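Local coordinates for SCO1/SenC family lipoprotein (PDB 4HDE) that probably binds copper and takes part in cytochrome c oxidase assembly as a membrane-tethered, thioredoxin-like lipoprotein, at residues A[10-15]-A[117-122]; A[39-44]-A[129-134]; A[51-56]-A[91-96]; A[76-81]-A[104-109]. All coordinates share one frame; numbering follows the deposited sequence. Where two conformers were deposited one is given.

Contact 1 of 4, residues A[10-15]-A[117-122]; sequences WDLETF and DNFQSL
N118 points the polar end of its carboxamide at E13, OD1 to the backbone N and ND2 to the carboxylate. OD1 accepts from the backbone N of E13 at 2.8 Å, a nearly straight bond (167°) whose donor is tilted from the carbonyl plane. ND2 donates a hydrogen bond to E13 OE2, also at 2.8 Å; the oxygen lies in the amide plane but is itself met from above its carboxylate, the two planes being steeply inclined to each other. E13 CG sits between its own backbone N and carbonyl carbon (chi1 77°), and the chain then runs extended past N118. ND2 has a second acceptor in F114 O, one turn earlier, so three hydrogen bonds fix the rotation of this buried amide. The site is the C-terminal end of helix 108-119 in a thioredoxin-like domain: Q120 leaves the helix with positive phi, and that change of course brings its side chain to W10. There the Q120 amide stacks on the indole, planes 18° apart, with Q120 NE2 3.3 Å above the W10 ring plane. The stem lies over the same ring system, Q120 CG being 4.2 Å from the centroid of the six-membered ring of W10. In the modelled conformer of L12, methyl CD2 packs 3.6 Å from N118 CB and reaches F119 off-centre, 3.9 Å from its CZ, while the F119 ring also meets Y138 and F39 edge-to-face.

Contact 2 of 4, residues A[39-44]-A[129-134]; sequences FMFTNC and GQVIHG
The F41 ring is sandwiched: V131 CB lies 3.9 Å above one face, C44 CB 3.5 Å above the opposite face, and H133 NE2 stands at the edge, near the ring plane. C44 opens the CXXXC sequence that ends at C48, and in Sco relatives two such cysteines and a histidine hold copper; H133 occupies a position consistent with that histidine. The rings of F41 and H133 meet rim to rim, planes at 87° and centroids 5.7 Å apart, so neither stacks on the other. F41 CG lies between its backbone N and carbonyl carbon (chi1 67°), which swings the ring across to 129-134. M40 CA rests over one face of the imidazole, 4.1 Å from H133 CE1. H133 ND1 donates to G134 O at 2.9 Å, from above the carbonyl plane; F39 O is also close but badly angled for a bond. Q130, bent at chi2, spans to the 41-44 turn and has its OE1 held by Q45 N. Its NE2 reaches N43 O at 3.0 Å, almost straight at 176° yet above that carbonyl's plane.

Contact 3 of 4, residues A[51-56]-A[91-96]; sequences MTANMA and QKFTED
The regular helical turns of 51-56 face a stretch in which 91-93 keep helical backbone angles and T94 then switches to an extended conformation, the CA atoms of A53 and F93 coming within 5.8 Å. Most of the contact is made by the F93 ring. T52 lays its methyl over one face, CG2 being 3.5 Å above the F93 plane and 3.8 Å from the ring centroid, a CH-pi contact. The opposite face of the ring is taken by K92 CB, from its own segment. T52 CG2 is anti to its backbone N, which aims the methyl at the ring and leaves OG1 beside that N, where it bonds to C48 O; the threonine thus presents carbon to F93 and satisfies its hydroxyl within the helix. Further along, F93 CD1 lies 3.8 Å from A53 N. One turn on, A56 CB packs against the backbone, 3.5 Å from F93 O. No hydrogen bond joins the two segments. Beyond F93, D96 N donates to T94 OG1 at 3.0 Å (163°), an ST turn, and Q59 on helix 48-64 reaches both T94 OG1 and D96 O. Helix 48-64 connects parallel strands 35-40 and 70-75, and helix 83-90 connects 70-75 to 100-103, so the contact is packing between two successive beta-alpha-beta crossovers of a thioredoxin-like fold.

Contact 4 of 4, residues A[76-81]-A[104-109]; sequences VDPDLD and TGYSLE
Two connections of the thioredoxin-like sheet meet here: the turn that follows strand 70-75 and the approach to helix 108-119, whose N-cap is S107, its OG bonded to D110 N. P78 is wedged into the bend of 104-109. Its CB comes 3.1 Å from Y106 O, and its CG lies 3.8 Å from Y106 CD2, meeting the ring obliquely. The Y106 ring is folded back so that one face covers the carbonyl carbon of T104, and its hydroxyl is bonded to S75 O. On one flank of the proline, T104 OG1 donates to D81 O at 2.6 Å, a short bond nearly along the C=O axis (165°). T104 OG1 is anti to the backbone N (chi1 -169°), which turns it to the 76-81 side. T104 OG1 also accepts from a water 3.1 Å away that donates to P78 O as well. A second water links D79 OD1, at 2.7 Å, with L108 N, 2.9 Å from the same water and in the first turn of the helix. L108 CD1 packs 3.6 Å from V76 O, a buried carbonyl that has no polar partner in the model. Within the turn, D77 O takes both L80 N and D81 N. The turn leads into helix 83-90, which T104 touches at L86, while V76 is bonded through its backbone to M40 on strand 35-40.

From the N terminus, contact 1 closes the longest loop, bringing 10-15 to the end of helix 108-119. Contact 2 starts inside that loop and ends beyond it, so the two cross; it ties the end of strand 35-40 to the loop before strand 136-140, and touches contact 1 where F119 meets F39. Contacts 3 and 4 both fall within the loops of contacts 1 and 2 and cross each other. Contact 3 joins helix 48-64 to the loop after helix 83-90, contact 4 the turn after strand 70-75 to the start of helix 108-119. Contact 2 is the hub, touching all three others, whereas contacts 1 and 3 lie on opposite sides of the chain's centre, their own centres about 24 Å apart.

Contact 1 of 4, residues A[10-15]-A[117-122]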
loop_
_atom_site.group_PDB
_atom_site.type_symbol
_atom_site.label_atom_id
_atom_site.label_comp_id
_atom_site.label_asym_id
_atom_site.label_seq_id
_atom_site.Cartn_x
_atom_site.Cartn_y
_atom_site.Cartn_z
ATOM N N TRP A 10 -13.455 7.193 -3.069
ATOM C CA TRP A 10 -13.663 6.674 -1.715
ATOM C C TRP A 10 -13.024 7.561 -0.657
ATOM O O TRP A 10 -11.860 7.958 -0.786
ATOM C CB TRP A 10 -13.056 5.291 -1.555
ATOM C CG TRP A 10 -13.663 4.184 -2.359
ATOM C CD1 TRP A 10 -14.826 4.202 -3.077
ATOM C CD2 TRP A 10 -13.110 2.880 -2.519
ATOM N NE1 TRP A 10 -15.030 2.974 -3.668
ATOM C CE2 TRP A 10 -13.983 2.149 -3.344
ATOM C CE3 TRP A 10 -11.953 2.256 -2.041
ATOM C CZ2 TRP A 10 -13.740 0.820 -3.696
ATOM C CZ3 TRP A 10 -11.715 0.942 -2.392
ATOM C CH2 TRP A 10 -12.598 0.239 -3.215
ATOM N N ASP A 11 -13.789 7.882 0.379
ATOM C CA ASP A 11 -13.262 8.606 1.528
ATOM C C ASP A 11 -12.257 7.760 2.309
ATOM O O ASP A 11 -12.437 6.555 2.466
ATOM C CB ASP A 11 -14.400 9.002 2.473
ATOM C CG ASP A 11 -15.348 10.030 1.877
ATOM O OD1 ASP A 11 -14.913 10.870 1.058
ATOM O OD2 ASP A 11 -16.540 10.005 2.254
ATOM N N LEU A 12 -11.207 8.411 2.800
ATOM C CA LEU A 12 -10.222 7.768 3.664
ATOM C C LEU A 12 -10.138 8.493 4.983
ATOM O O LEU A 12 -9.994 9.715 5.028
ATOM C CB LEU A 12 -8.838 7.811 3.034
ATOM C CG LEU A 12 -8.583 6.922 1.835
ATOM C CD1 LEU A 12 -7.112 7.012 1.478
ATOM C CD2 LEU A 12 -8.982 5.489 2.146
ATOM N N GLU A 13 -10.223 7.741 6.068
ATOM C CA GLU A 13 -10.071 8.337 7.386
ATOM C C GLU A 13 -8.636 8.803 7.601
ATOM O O GLU A 13 -7.701 8.320 6.958
ATOM C CB GLU A 13 -10.447 7.336 8.466
ATOM C CG GLU A 13 -9.382 6.295 8.714
ATOM C CD GLU A 13 -9.826 5.225 9.682
ATOM O OE1 GLU A 13 -9.220 5.118 10.771
ATOM O OE2 GLU A 13 -10.775 4.488 9.353
ATOM N N THR A 14 -8.474 9.751 8.514
ATOM C CA THR A 14 -7.166 10.218 8.923
ATOM C C THR A 14 -6.533 9.180 9.845
ATOM O O THR A 14 -7.182 8.685 10.767
ATOM C CB THR A 14 -7.286 11.564 9.643
ATOM O OG1 THR A 14 -7.859 12.521 8.743
ATOM C CG2 THR A 14 -5.929 12.067 10.102
ATOM N N PHE A 15 -5.283 8.839 9.580
ATOM C CA PHE A 15 -4.579 7.825 10.368
ATOM C C PHE A 15 -3.120 8.204 10.605
ATOM O O PHE A 15 -2.514 8.941 9.830
ATOM C CB PHE A 15 -4.651 6.453 9.691
ATOM C CG PHE A 15 -3.925 6.384 8.377
ATOM C CD1 PHE A 15 -2.618 5.925 8.311
ATOM C CD2 PHE A 15 -4.559 6.768 7.205
ATOM C CE1 PHE A 15 -1.953 5.858 7.110
ATOM C CE2 PHE A 15 -3.895 6.715 5.998
ATOM C CZ PHE A 15 -2.588 6.250 5.951
ATOM N N ASP A 117 -13.442 -0.348 6.223
ATOM C CA ASP A 117 -14.135 0.928 6.115
ATOM C C ASP A 117 -13.573 1.832 5.033
ATOM O O ASP A 117 -14.300 2.655 4.469
ATOM C CB ASP A 117 -14.123 1.653 7.464
ATOM C CG ASP A 117 -15.115 1.065 8.444
ATOM O OD1 ASP A 117 -15.895 0.181 8.033
ATOM O OD2 ASP A 117 -15.129 1.494 9.618
ATOM N N ASN A 118 -12.291 1.678 4.740
ATOM C CA ASN A 118 -11.623 2.561 3.787
ATOM C C ASN A 118 -11.340 1.927 2.436
ATOM O O ASN A 118 -11.345 2.607 1.411
ATOM C CB ASN A 118 -10.337 3.092 4.394
ATOM C CG ASN A 118 -10.592 3.910 5.631
ATOM O OD1 ASN A 118 -11.008 5.063 5.546
ATOM N ND2 ASN A 118 -10.385 3.305 6.796
ATOM N N PHE A 119 -11.090 0.624 2.431
ATOM C CA PHE A 119 -10.709 -0.056 1.204
ATOM C C PHE A 119 -11.648 -1.196 0.817
ATOM O O PHE A 119 -11.353 -1.936 -0.123
ATOM C CB PHE A 119 -9.263 -0.540 1.296
ATOM C CG PHE A 119 -8.265 0.581 1.359
ATOM C CD1 PHE A 119 -7.731 1.118 0.193
ATOM C CD2 PHE A 119 -7.873 1.115 2.574
ATOM C CE1 PHE A 119 -6.828 2.155 0.241
ATOM C CE2 PHE A 119 -6.975 2.154 2.634
ATOM C CZ PHE A 119 -6.441 2.673 1.461
ATOM N N GLN A 120 -12.775 -1.317 1.517
ATOM C CA GLN A 120 -13.782 -2.329 1.210
ATOM C C GLN A 120 -13.166 -3.708 1.055
ATOM O O GLN A 120 -13.548 -4.477 0.171
ATOM C CB GLN A 120 -14.550 -1.945 -0.055
ATOM C CG GLN A 120 -15.061 -0.524 -0.013
ATOM C CD GLN A 120 -16.069 -0.231 -1.095
ATOM O OE1 GLN A 120 -16.492 -1.126 -1.826
ATOM N NE2 GLN A 120 -16.471 1.031 -1.199
ATOM N N SER A 121 -12.229 -4.023 1.938
ATOM C CA SER A 121 -11.481 -5.268 1.863
ATOM C C SER A 121 -11.485 -5.994 3.211
ATOM O O SER A 121 -11.161 -5.399 4.242
ATOM C CB SER A 121 -10.045 -4.972 1.429
ATOM O OG SER A 121 -9.313 -6.160 1.202
ATOM N N LEU A 122 -11.840 -7.272 3.190
ATOM C CA LEU A 122 -11.884 -8.086 4.397
ATOM C C LEU A 122 -10.485 -8.490 4.838
ATOM O O LEU A 122 -9.659 -8.891 4.022
ATOM C CB LEU A 122 -12.715 -9.347 4.158
ATOM C CG LEU A 122 -12.755 -10.351 5.313
ATOM C CD1 LEU A 122 -13.557 -9.799 6.478
ATOM C CD2 LEU A 122 -13.330 -11.685 4.856
HETATM O O HOH W 1 -13.844 4.476 1.756
#

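Contact 2 of 4, residues A[39-44]-A[129-134]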
loop_
_atom_site.group_PDB
_atom_site.type_symbol
_atom_site.label_atom_id
_atom_site.label_comp_id
_atom_site.label_asym_id
_atom_site.label_seq_id
_atom_site.Cartn_x
_atom_site.Cartn_y
_atom_site.Cartn_z
ATOM N N PHE A 39 -1.994 -4.036 0.944
ATOM C CA PHE A 39 -2.071 -4.732 2.232
ATOM C C PHE A 39 -1.288 -6.031 2.119
ATOM O O PHE A 39 -1.427 -6.752 1.136
ATOM C CB PHE A 39 -3.530 -5.014 2.593
ATOM C CG PHE A 39 -4.309 -3.778 2.932
ATOM C CD1 PHE A 39 -4.466 -3.389 4.251
ATOM C CD2 PHE A 39 -4.876 -2.991 1.936
ATOM C CE1 PHE A 39 -5.176 -2.239 4.581
ATOM C CE2 PHE A 39 -5.588 -1.838 2.263
ATOM C CZ PHE A 39 -5.733 -1.464 3.588
HETATM N N MSE A 40 -0.476 -6.333 3.122
HETATM C CA MSE A 40 0.386 -7.509 3.075
HETATM C C MSE A 40 0.838 -7.903 4.471
HETATM O O MSE A 40 0.484 -7.260 5.451
HETATM C CB MSE A 40 1.607 -7.225 2.206
HETATM C CG MSE A 40 2.304 -5.916 2.546
HETATM SE SE MSE A 40 4.236 -6.043 2.415
HETATM C CE MSE A 40 4.592 -6.924 4.112
ATOM N N PHE A 41 1.587 -8.994 4.568
ATOM C CA PHE A 41 2.191 -9.378 5.842
ATOM C C PHE A 41 3.464 -10.159 5.587
ATOM O O PHE A 41 3.584 -10.834 4.568
ATOM C CB PHE A 41 1.209 -10.109 6.782
ATOM C CG PHE A 41 0.753 -11.464 6.304
ATOM C CD1 PHE A 41 1.142 -12.624 6.967
ATOM C CD2 PHE A 41 -0.115 -11.571 5.229
ATOM C CE1 PHE A 41 0.700 -13.868 6.532
ATOM C CE2 PHE A 41 -0.565 -12.810 4.797
ATOM C CZ PHE A 41 -0.150 -13.949 5.435
ATOM N N THR A 42 4.426 -10.053 6.496
ATOM C CA THR A 42 5.761 -10.582 6.215
ATOM C C THR A 42 5.860 -12.098 6.285
ATOM O O THR A 42 6.768 -12.677 5.696
ATOM C CB THR A 42 6.868 -9.951 7.099
ATOM O OG1 THR A 42 6.784 -10.453 8.435
ATOM C CG2 THR A 42 6.755 -8.432 7.107
ATOM N N ASN A 43 4.938 -12.750 6.982
ATOM C CA ASN A 43 4.971 -14.208 7.061
ATOM C C ASN A 43 4.116 -14.898 6.002
ATOM O O ASN A 43 3.824 -16.086 6.110
ATOM C CB ASN A 43 4.592 -14.688 8.461
ATOM C CG ASN A 43 5.719 -14.498 9.458
ATOM O OD1 ASN A 43 6.693 -15.254 9.461
ATOM N ND2 ASN A 43 5.599 -13.481 10.304
ATOM N N CYS A 44 3.730 -14.153 4.975
ATOM C CA CYS A 44 2.905 -14.701 3.902
ATOM C C CYS A 44 3.657 -15.750 3.086
ATOM O O CYS A 44 4.764 -15.504 2.622
ATOM C CB CYS A 44 2.386 -13.589 2.987
ATOM S SG CYS A 44 1.442 -14.233 1.587
ATOM N N GLY A 129 -2.609 -18.863 10.607
ATOM C CA GLY A 129 -1.815 -17.648 10.611
ATOM C C GLY A 129 -1.673 -16.978 9.259
ATOM O O GLY A 129 -1.068 -15.911 9.159
ATOM N N GLN A 130 -2.220 -17.588 8.210
ATOM C CA GLN A 130 -2.105 -17.007 6.878
ATOM C C GLN A 130 -3.271 -16.056 6.628
ATOM O O GLN A 130 -4.338 -16.452 6.147
ATOM C CB GLN A 130 -2.018 -18.101 5.810
ATOM C CG GLN A 130 -0.704 -18.882 5.847
ATOM C CD GLN A 130 0.501 -18.016 5.500
ATOM O OE1 GLN A 130 0.652 -17.563 4.368
ATOM N NE2 GLN A 130 1.350 -17.767 6.485
ATOM N N VAL A 131 -3.043 -14.793 6.979
ATOM C CA VAL A 131 -4.069 -13.765 6.986
ATOM C C VAL A 131 -4.733 -13.590 5.634
ATOM O O VAL A 131 -4.063 -13.475 4.605
ATOM C CB VAL A 131 -3.480 -12.416 7.442
ATOM C CG1 VAL A 131 -4.576 -11.407 7.644
ATOM C CG2 VAL A 131 -2.682 -12.576 8.730
ATOM N N ILE A 132 -6.059 -13.580 5.649
ATOM C CA ILE A 132 -6.862 -13.206 4.491
ATOM C C ILE A 132 -6.866 -11.685 4.344
ATOM O O ILE A 132 -7.115 -10.967 5.303
ATOM C CB ILE A 132 -8.308 -13.695 4.690
ATOM C CG1 ILE A 132 -8.341 -15.230 4.729
ATOM C CG2 ILE A 132 -9.218 -13.116 3.603
ATOM C CD1 ILE A 132 -9.666 -15.855 5.204
ATOM N N HIS A 133 -6.586 -11.187 3.142
ATOM C CA HIS A 133 -6.577 -9.750 2.895
ATOM C C HIS A 133 -6.689 -9.516 1.394
ATOM O O HIS A 133 -6.514 -10.449 0.606
ATOM C CB HIS A 133 -5.284 -9.120 3.417
ATOM C CG HIS A 133 -4.057 -9.655 2.748
ATOM N ND1 HIS A 133 -3.492 -9.064 1.638
ATOM C CD2 HIS A 133 -3.306 -10.749 3.014
ATOM C CE1 HIS A 133 -2.442 -9.767 1.254
ATOM N NE2 HIS A 133 -2.307 -10.795 2.071
ATOM N N GLY A 134 -6.975 -8.280 1.004
ATOM C CA GLY A 134 -7.113 -7.960 -0.406
ATOM C C GLY A 134 -5.772 -7.910 -1.115
ATOM O O GLY A 134 -4.752 -7.576 -0.506
HETATM O O HOH W 2 -3.851 -4.953 -1.038
#

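Contact 3 of 4, residues A[51-56]-A[91-96]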
loop_
_atom_site.group_PDB
_atom_site.type_symbol
_atom_site.label_atom_id
_atom_site.label_comp_id
_atom_site.label_asym_id
_atom_site.label_seq_id
_atom_site.Cartn_x
_atom_site.Cartn_y
_atom_site.Cartn_z
HETATM N N MSE A 51 3.518 -9.665 -4.840
HETATM C CA MSE A 51 2.880 -8.348 -4.798
HETATM C C MSE A 51 3.913 -7.258 -4.574
HETATM O O MSE A 51 3.861 -6.187 -5.194
HETATM C CB MSE A 51 1.852 -8.268 -3.661
HETATM C CG MSE A 51 0.548 -8.986 -3.908
HETATM SE SE MSE A 51 -0.655 -8.901 -2.375
HETATM C CE MSE A 51 -0.930 -6.987 -2.364
ATOM N N THR A 52 4.819 -7.503 -3.634
ATOM C CA THR A 52 5.809 -6.508 -3.289
ATOM C C THR A 52 6.796 -6.320 -4.437
ATOM O O THR A 52 7.194 -5.190 -4.732
ATOM C CB THR A 52 6.510 -6.867 -1.977
ATOM O OG1 THR A 52 5.519 -7.005 -0.941
ATOM C CG2 THR A 52 7.476 -5.773 -1.582
ATOM N N ALA A 53 7.170 -7.403 -5.114
ATOM C CA ALA A 53 8.005 -7.267 -6.306
ATOM C C ALA A 53 7.283 -6.456 -7.385
ATOM O O ALA A 53 7.908 -5.668 -8.115
ATOM C CB ALA A 53 8.396 -8.625 -6.835
ATOM N N ASN A 54 5.975 -6.652 -7.511
ATOM C CA ASN A 54 5.204 -5.891 -8.493
ATOM C C ASN A 54 5.147 -4.410 -8.121
ATOM O O ASN A 54 5.282 -3.527 -8.972
ATOM C CB ASN A 54 3.797 -6.464 -8.647
ATOM C CG ASN A 54 3.794 -7.859 -9.231
ATOM O OD1 ASN A 54 4.763 -8.295 -9.853
ATOM N ND2 ASN A 54 2.696 -8.576 -9.032
HETATM N N MSE A 55 4.965 -4.125 -6.843
HETATM C CA MSE A 55 5.005 -2.755 -6.400
HETATM C C MSE A 55 6.388 -2.143 -6.643
HETATM O O MSE A 55 6.492 -0.982 -7.031
HETATM C CB MSE A 55 4.585 -2.644 -4.937
HETATM C CG MSE A 55 4.496 -1.194 -4.459
HETATM SE SE MSE A 55 3.542 -0.930 -2.781
HETATM C CE MSE A 55 1.719 -0.923 -3.489
ATOM N N ALA A 56 7.450 -2.922 -6.449
ATOM C CA ALA A 56 8.799 -2.431 -6.744
ATOM C C ALA A 56 8.994 -2.114 -8.234
ATOM O O ALA A 56 9.680 -1.151 -8.590
ATOM C CB ALA A 56 9.835 -3.424 -6.266
ATOM N N GLN A 91 13.815 -4.846 2.250
ATOM C CA GLN A 91 15.169 -4.773 1.711
ATOM C C GLN A 91 15.430 -5.795 0.601
ATOM O O GLN A 91 16.308 -5.588 -0.234
ATOM C CB GLN A 91 16.218 -4.868 2.826
ATOM C CG GLN A 91 16.229 -3.643 3.745
ATOM C CD GLN A 91 17.265 -3.734 4.850
ATOM O OE1 GLN A 91 17.762 -4.814 5.164
ATOM N NE2 GLN A 91 17.596 -2.592 5.446
ATOM N N LYS A 92 14.651 -6.866 0.561
ATOM C CA LYS A 92 14.831 -7.860 -0.486
ATOM C C LYS A 92 14.414 -7.327 -1.852
ATOM O O LYS A 92 15.002 -7.676 -2.881
ATOM C CB LYS A 92 14.026 -9.115 -0.160
ATOM C CG LYS A 92 14.053 -10.147 -1.274
ATOM C CD LYS A 92 13.490 -11.483 -0.814
ATOM C CE LYS A 92 13.560 -12.499 -1.940
ATOM N NZ LYS A 92 13.845 -13.874 -1.451
ATOM N N PHE A 93 13.402 -6.470 -1.850
ATOM C CA PHE A 93 12.685 -6.110 -3.072
ATOM C C PHE A 93 13.109 -4.816 -3.731
ATOM O O PHE A 93 12.874 -4.630 -4.920
ATOM C CB PHE A 93 11.191 -6.044 -2.776
ATOM C CG PHE A 93 10.634 -7.334 -2.265
ATOM C CD1 PHE A 93 10.286 -8.360 -3.130
ATOM C CD2 PHE A 93 10.489 -7.539 -0.902
ATOM C CE1 PHE A 93 9.781 -9.557 -2.635
ATOM C CE2 PHE A 93 9.989 -8.727 -0.408
ATOM C CZ PHE A 93 9.635 -9.739 -1.273
ATOM N N THR A 94 13.674 -3.906 -2.950
ATOM C CA THR A 94 14.041 -2.599 -3.468
ATOM C C THR A 94 15.182 -2.005 -2.663
ATOM O O THR A 94 15.335 -2.312 -1.484
ATOM C CB THR A 94 12.844 -1.624 -3.471
ATOM O OG1 THR A 94 13.254 -0.386 -4.067
ATOM C CG2 THR A 94 12.337 -1.370 -2.059
ATOM N N GLU A 95 15.980 -1.170 -3.317
ATOM C CA GLU A 95 17.027 -0.407 -2.645
ATOM C C GLU A 95 16.581 1.029 -2.387
ATOM O O GLU A 95 17.361 1.855 -1.911
ATOM C CB GLU A 95 18.308 -0.417 -3.475
ATOM C CG GLU A 95 18.884 -1.807 -3.639
ATOM C CD GLU A 95 20.249 -1.803 -4.278
ATOM O OE1 GLU A 95 20.377 -1.290 -5.406
ATOM O OE2 GLU A 95 21.194 -2.314 -3.645
ATOM N N ASP A 96 15.327 1.325 -2.709
ATOM C CA ASP A 96 14.787 2.663 -2.549
ATOM C C ASP A 96 13.566 2.643 -1.635
ATOM O O ASP A 96 12.507 2.153 -2.014
ATOM C CB ASP A 96 14.416 3.236 -3.922
ATOM C CG ASP A 96 13.961 4.686 -3.860
ATOM O OD1 ASP A 96 14.033 5.310 -2.778
ATOM O OD2 ASP A 96 13.543 5.213 -4.913
#

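Contact 4 of 4, residues A[76-81]-A[104-109]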
loop_
_atom_site.group_PDB
_atom_site.type_symbol
_atom_site.label_atom_id
_atom_site.label_comp_id
_atom_site.label_asym_id
_atom_site.label_seq_id
_atom_site.Cartn_x
_atom_site.Cartn_y
_atom_site.Cartn_z
ATOM N N VAL A 76 -1.145 -6.489 7.604
ATOM C CA VAL A 76 -2.358 -7.090 8.144
ATOM C C VAL A 76 -2.051 -8.149 9.194
ATOM O O VAL A 76 -2.941 -8.888 9.606
ATOM C CB VAL A 76 -3.253 -7.674 7.037
ATOM C CG1 VAL A 76 -3.696 -6.566 6.085
ATOM C CG2 VAL A 76 -2.527 -8.784 6.280
ATOM N N ASP A 77 -0.803 -8.216 9.637
ATOM C CA ASP A 77 -0.439 -9.101 10.739
ATOM C C ASP A 77 0.419 -8.344 11.755
ATOM O O ASP A 77 1.547 -8.733 12.026
ATOM C CB ASP A 77 0.311 -10.322 10.191
ATOM C CG ASP A 77 0.434 -11.448 11.200
ATOM O OD1 ASP A 77 -0.346 -11.486 12.181
ATOM O OD2 ASP A 77 1.309 -12.313 10.997
ATOM N N PRO A 78 -0.131 -7.272 12.341
ATOM C CA PRO A 78 0.689 -6.434 13.221
ATOM C C PRO A 78 1.131 -7.134 14.504
ATOM O O PRO A 78 2.054 -6.647 15.156
ATOM C CB PRO A 78 -0.238 -5.247 13.534
ATOM C CG PRO A 78 -1.638 -5.806 13.343
ATOM C CD PRO A 78 -1.492 -6.732 12.167
ATOM N N ASP A 79 0.480 -8.234 14.883
ATOM C CA ASP A 79 0.920 -8.998 16.051
ATOM C C ASP A 79 2.308 -9.594 15.829
ATOM O O ASP A 79 3.060 -9.808 16.785
ATOM C CB ASP A 79 -0.086 -10.110 16.403
ATOM C CG ASP A 79 -1.431 -9.564 16.846
ATOM O OD1 ASP A 79 -1.454 -8.585 17.624
ATOM O OD2 ASP A 79 -2.468 -10.117 16.412
ATOM N N LEU A 80 2.647 -9.866 14.571
ATOM C CA LEU A 80 3.965 -10.411 14.239
ATOM C C LEU A 80 4.867 -9.391 13.548
ATOM O O LEU A 80 6.080 -9.390 13.758
ATOM C CB LEU A 80 3.848 -11.671 13.371
ATOM C CG LEU A 80 3.424 -12.950 14.097
ATOM C CD1 LEU A 80 3.521 -14.126 13.140
ATOM C CD2 LEU A 80 4.287 -13.192 15.325
ATOM N N ASP A 81 4.280 -8.524 12.730
ATOM C CA ASP A 81 5.065 -7.561 11.962
ATOM C C ASP A 81 5.329 -6.307 12.775
ATOM O O ASP A 81 4.457 -5.445 12.895
ATOM C CB ASP A 81 4.353 -7.168 10.662
ATOM C CG ASP A 81 4.266 -8.306 9.664
ATOM O OD1 ASP A 81 4.885 -9.364 9.896
ATOM O OD2 ASP A 81 3.590 -8.134 8.626
ATOM N N THR A 104 2.679 -0.396 10.515
ATOM C CA THR A 104 2.244 -1.338 11.529
ATOM C C THR A 104 2.043 -0.564 12.829
ATOM O O THR A 104 1.934 0.668 12.810
ATOM C CB THR A 104 3.271 -2.477 11.690
ATOM O OG1 THR A 104 2.696 -3.507 12.499
ATOM C CG2 THR A 104 4.564 -1.989 12.311
ATOM N N GLY A 105 1.965 -1.278 13.950
ATOM C CA GLY A 105 1.934 -0.652 15.262
ATOM C C GLY A 105 0.568 -0.604 15.915
ATOM O O GLY A 105 0.442 -0.263 17.081
ATOM N N TYR A 106 -0.447 -0.976 15.146
ATOM C CA TYR A 106 -1.839 -0.966 15.555
ATOM C C TYR A 106 -2.268 -2.399 15.871
ATOM O O TYR A 106 -1.504 -3.335 15.672
ATOM C CB TYR A 106 -2.676 -0.394 14.405
ATOM C CG TYR A 106 -2.200 -0.827 13.036
ATOM C CD1 TYR A 106 -1.562 0.065 12.186
ATOM C CD2 TYR A 106 -2.379 -2.131 12.602
ATOM C CE1 TYR A 106 -1.124 -0.328 10.937
ATOM C CE2 TYR A 106 -1.933 -2.542 11.362
ATOM C CZ TYR A 106 -1.310 -1.637 10.531
ATOM O OH TYR A 106 -0.881 -2.024 9.285
ATOM N N SER A 107 -3.481 -2.578 16.379
ATOM C CA SER A 107 -3.978 -3.925 16.652
ATOM C C SER A 107 -4.533 -4.595 15.392
ATOM O O SER A 107 -4.824 -3.941 14.386
ATOM C CB SER A 107 -5.066 -3.892 17.729
ATOM O OG SER A 107 -6.235 -3.280 17.218
ATOM N N LEU A 108 -4.696 -5.910 15.461
ATOM C CA LEU A 108 -5.328 -6.623 14.368
ATOM C C LEU A 108 -6.768 -6.133 14.180
ATOM O O LEU A 108 -7.218 -5.932 13.054
ATOM C CB LEU A 108 -5.297 -8.127 14.627
ATOM C CG LEU A 108 -5.982 -9.011 13.583
ATOM C CD1 LEU A 108 -5.360 -8.847 12.210
ATOM C CD2 LEU A 108 -5.889 -10.455 14.025
ATOM N N GLU A 109 -7.484 -5.921 15.280
ATOM C CA GLU A 109 -8.834 -5.380 15.193
ATOM C C GLU A 109 -8.853 -4.036 14.458
ATOM O O GLU A 109 -9.704 -3.802 13.600
ATOM C CB GLU A 109 -9.465 -5.245 16.576
ATOM C CG GLU A 109 -10.882 -4.708 16.532
ATOM C CD GLU A 109 -11.607 -4.829 17.863
ATOM O OE1 GLU A 109 -11.022 -5.377 18.823
ATOM O OE2 GLU A 109 -12.771 -4.379 17.940
HETATM O O HOH W 3 2.660 -3.799 15.564
HETATM O O HOH W 4 -3.717 -7.160 17.853
#